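Local coordinates for protein CG5036 (Drosophila melanogaster, PDB 4IGU) that probably speeds GTP hydrolysis by G-protein alpha subunits through its RGS domain, and is also linked to inhibition of GDP dissociation from them, at residues D27-S32 with K37-F42. Numbering follows the deposited sequence.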
ATOM      1  N   ASP A  27       5.322  -5.993  -8.265  1.00 17.55           N
ATOM      2  CA  ASP A  27       5.061  -4.867  -9.149  1.00 14.96           C
ATOM      3  C   ASP A  27       3.756  -5.069  -9.919  1.00 15.90           C
ATOM      4  O   ASP A  27       2.921  -4.162  -9.999  1.00 19.42           O
ATOM      5  CB  ASP A  27       6.227  -4.701 -10.130  1.00 18.56           C
ATOM      6  CG  ASP A  27       6.152  -3.409 -10.911  1.00 16.04           C
ATOM      7  OD1 ASP A  27       6.324  -2.339 -10.296  1.00 20.75           O
ATOM      8  OD2 ASP A  27       5.940  -3.465 -12.138  1.00 21.88           O
ATOM      9  N   LYS A  28       3.594  -6.269 -10.474  1.00 14.84           N
ATOM     10  CA  LYS A  28       2.396  -6.644 -11.222  1.00 20.99           C
ATOM     11  C   LYS A  28       1.164  -6.507 -10.351  1.00 16.14           C
ATOM     12  O   LYS A  28       0.135  -5.976 -10.784  1.00 21.18           O
ATOM     13  CB  LYS A  28       2.500  -8.097 -11.674  1.00 24.29           C
ATOM     14  CG  LYS A  28       3.391  -8.322 -12.869  1.00 30.17           C
ATOM     15  CD  LYS A  28       2.721  -7.837 -14.134  1.00 25.65           C
ATOM     16  CE  LYS A  28       3.579  -8.146 -15.350  1.00 34.61           C
ATOM     17  NZ  LYS A  28       4.952  -7.595 -15.200  1.00 28.77           N
ATOM     18  N   LEU A  29       1.279  -7.003  -9.122  1.00 15.61           N
ATOM     19  CA  LEU A  29       0.190  -6.925  -8.157  1.00 20.36           C
ATOM     20  C   LEU A  29      -0.139  -5.458  -7.901  1.00 21.31           C
ATOM     21  O   LEU A  29      -1.283  -5.031  -8.057  1.00 20.53           O
ATOM     22  CB  LEU A  29       0.574  -7.655  -6.860  1.00 17.13           C
ATOM     23  CG  LEU A  29      -0.416  -7.652  -5.695  1.00 21.18           C
ATOM     24  CD1 LEU A  29      -1.733  -8.221  -6.151  1.00 25.16           C
ATOM     25  CD2 LEU A  29       0.109  -8.458  -4.528  1.00 20.45           C
ATOM     26  N   MET A  30       0.878  -4.675  -7.556  1.00 23.12           N
ATOM     27  CA  MET A  30       0.667  -3.279  -7.165  1.00 17.32           C
ATOM     28  C   MET A  30       0.207  -2.353  -8.301  1.00 20.37           C
ATOM     29  O   MET A  30      -0.357  -1.287  -8.043  1.00 26.67           O
ATOM     30  CB  MET A  30       1.923  -2.723  -6.487  1.00 16.66           C
ATOM     31  CG  MET A  30       2.228  -3.379  -5.152  1.00 13.02           C
ATOM     32  SD  MET A  30       0.921  -3.085  -3.927  1.00 18.39           S
ATOM     33  CE  MET A  30       1.358  -1.413  -3.405  1.00 21.13           C
ATOM     34  N   LYS A  31       0.435  -2.756  -9.550  1.00 15.85           N
ATOM     35  CA  LYS A  31      -0.009  -1.959 -10.690  1.00 17.43           C
ATOM     36  C   LYS A  31      -1.447  -2.266 -11.115  1.00 24.69           C
ATOM     37  O   LYS A  31      -2.015  -1.577 -11.962  1.00 24.73           O
ATOM     38  CB  LYS A  31       0.934  -2.143 -11.878  1.00 18.99           C
ATOM     39  CG  LYS A  31       2.190  -1.279 -11.781  1.00 24.21           C
ATOM     40  CD  LYS A  31       3.188  -1.639 -12.870  1.00 22.31           C
ATOM     41  CE  LYS A  31       4.415  -0.724 -12.825  1.00 22.88           C
ATOM     42  NZ  LYS A  31       5.488  -1.247 -13.719  1.00 26.44           N
ATOM     43  N   SER A  32      -2.041  -3.289 -10.514  1.00 24.03           N
ATOM     44  CA  SER A  32      -3.389  -3.711 -10.889  1.00 21.24           C
ATOM     45  C   SER A  32      -4.441  -3.091  -9.964  1.00 24.16           C
ATOM     46  O   SER A  32      -4.287  -3.099  -8.733  1.00 23.03           O
ATOM     47  CB  SER A  32      -3.470  -5.242 -10.859  1.00 24.03           C
ATOM     48  OG  SER A  32      -4.795  -5.707 -11.049  1.00 27.03           O
ATOM     49  N   LYS A  37      -6.874  -4.402  -4.427  1.00 21.54           N
ATOM     50  CA  LYS A  37      -8.036  -4.632  -3.564  1.00 22.47           C
ATOM     51  C   LYS A  37      -7.993  -5.995  -2.885  1.00 22.92           C
ATOM     52  O   LYS A  37      -8.221  -6.103  -1.677  1.00 24.75           O
ATOM     53  CB  LYS A  37      -9.328  -4.495  -4.358  1.00 23.40           C
ATOM     54  CG  LYS A  37      -9.526  -3.130  -4.974  1.00 39.84           C
ATOM     55  CD  LYS A  37     -10.908  -3.014  -5.606  1.00 39.96           C
ATOM     56  CE  LYS A  37     -11.034  -1.733  -6.424  1.00 47.82           C
ATOM     57  NZ  LYS A  37     -12.297  -1.700  -7.217  1.00 50.00           N
ATOM     58  N   VAL A  38      -7.710  -7.036  -3.662  1.00 21.26           N
ATOM     59  CA  VAL A  38      -7.576  -8.379  -3.099  1.00 18.31           C
ATOM     60  C   VAL A  38      -6.431  -8.402  -2.103  1.00 22.05           C
ATOM     61  O   VAL A  38      -6.553  -9.001  -1.027  1.00 19.66           O
ATOM     62  CB  VAL A  38      -7.336  -9.437  -4.197  1.00 20.95           C
ATOM     63  CG1 VAL A  38      -7.171 -10.832  -3.589  1.00 21.88           C
ATOM     64  CG2 VAL A  38      -8.486  -9.425  -5.195  1.00 21.96           C
ATOM     65  N   PHE A  39      -5.323  -7.741  -2.452  1.00 17.15           N
ATOM     66  CA  PHE A  39      -4.172  -7.663  -1.551  1.00 18.50           C
ATOM     67  C   PHE A  39      -4.538  -6.901  -0.278  1.00 15.64           C
ATOM     68  O   PHE A  39      -4.205  -7.336   0.832  1.00 17.09           O
ATOM     69  CB  PHE A  39      -2.953  -7.008  -2.227  1.00 14.48           C
ATOM     70  CG  PHE A  39      -1.685  -7.104  -1.408  1.00 18.88           C
ATOM     71  CD1 PHE A  39      -1.270  -8.333  -0.900  1.00 14.54           C
ATOM     72  CD2 PHE A  39      -0.899  -5.980  -1.162  1.00 13.62           C
ATOM     73  CE1 PHE A  39      -0.111  -8.444  -0.159  1.00 13.90           C
ATOM     74  CE2 PHE A  39       0.280  -6.083  -0.420  1.00 16.49           C
ATOM     75  CZ  PHE A  39       0.668  -7.314   0.089  1.00 17.26           C
ATOM     76  N   GLN A  40      -5.223  -5.769  -0.433  1.00 18.24           N
ATOM     77  CA  GLN A  40      -5.702  -5.013   0.727  1.00 19.23           C
ATOM     78  C   GLN A  40      -6.645  -5.852   1.597  1.00 23.79           C
ATOM     79  O   GLN A  40      -6.615  -5.747   2.828  1.00 26.11           O
ATOM     80  CB  GLN A  40      -6.401  -3.717   0.300  1.00 19.89           C
ATOM     81  CG  GLN A  40      -6.806  -2.812   1.469  1.00 23.93           C
ATOM     82  CD  GLN A  40      -7.602  -1.586   1.030  1.00 24.42           C
ATOM     83  OE1 GLN A  40      -8.493  -1.130   1.744  1.00 24.94           O
ATOM     84  NE2 GLN A  40      -7.286  -1.054  -0.146  1.00 19.47           N
ATOM     85  N   ASN A  41      -7.483  -6.679   0.968  1.00 21.40           N
ATOM     86  CA  ASN A  41      -8.370  -7.564   1.734  1.00 21.30           C
ATOM     87  C   ASN A  41      -7.577  -8.574   2.541  1.00 23.14           C
ATOM     88  O   ASN A  41      -7.905  -8.878   3.688  1.00 28.58           O
ATOM     89  CB  ASN A  41      -9.369  -8.287   0.820  1.00 29.80           C
ATOM     90  CG  ASN A  41     -10.488  -7.376   0.338  1.00 37.52           C
ATOM     91  OD1 ASN A  41     -10.725  -6.308   0.905  1.00 42.10           O
ATOM     92  ND2 ASN A  41     -11.193  -7.802  -0.709  1.00 41.98           N
ATOM     93  N   PHE A  42      -6.515  -9.086   1.940  1.00 24.91           N
ATOM     94  CA  PHE A  42      -5.642 -10.008   2.633  1.00 21.84           C
ATOM     95  C   PHE A  42      -4.929  -9.331   3.795  1.00 25.46           C
ATOM     96  O   PHE A  42      -4.789  -9.917   4.867  1.00 21.12           O
ATOM     97  CB  PHE A  42      -4.611 -10.599   1.673  1.00 15.21           C
ATOM     98  CG  PHE A  42      -3.579 -11.438   2.358  1.00 22.99           C
ATOM     99  CD1 PHE A  42      -3.917 -12.684   2.876  1.00 26.64           C
ATOM    100  CD2 PHE A  42      -2.275 -10.983   2.501  1.00 23.21           C
ATOM    101  CE1 PHE A  42      -2.970 -13.462   3.514  1.00 19.52           C
ATOM    102  CE2 PHE A  42      -1.326 -11.751   3.142  1.00 24.73           C
ATOM    103  CZ  PHE A  42      -1.674 -12.996   3.648  1.00 28.12           C
TER
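Phe39 of helix 33-45 meets Leu29 and Met30 of helix 26-30, a small worked example of how one ring can receive two side chains of the preceding helix. The Phe39 side chain leaves its helix toward the other segment, and CG, anti to the backbone N (chi1 -171°), carries the ring out to Leu29. CB already lies 4.1 Å from Leu29 CD2. One atom further out, CG makes the closest approach, 3.8 Å to the same Leu29 CD2, and CD1 lies almost as close. The methyl thus sits over one ring face, displaced from the centre toward the rim, in a CH-pi contact 4.1 Å from the Phe39 centroid. On the other ortho carbon, CD2 has Met30 SD at 4.4 Å, an oblique Met-aromatic contact in which the sulfur approaches 60° off the ring normal. No hydrogen bond links the two segments; the three touching side chains are buried. Ser32, at the N-cap of helix 33-45, bonds through OG to Gly35 N. Within this all-helical RGS domain, helix 113-132 borders both partners, Tyr128 touching Leu29, Tyr120 touching Met30 and Phe131 meeting the Phe39 ring edge-to-face, while Ile52 of helix 50-61 touches the Phe39 side chain.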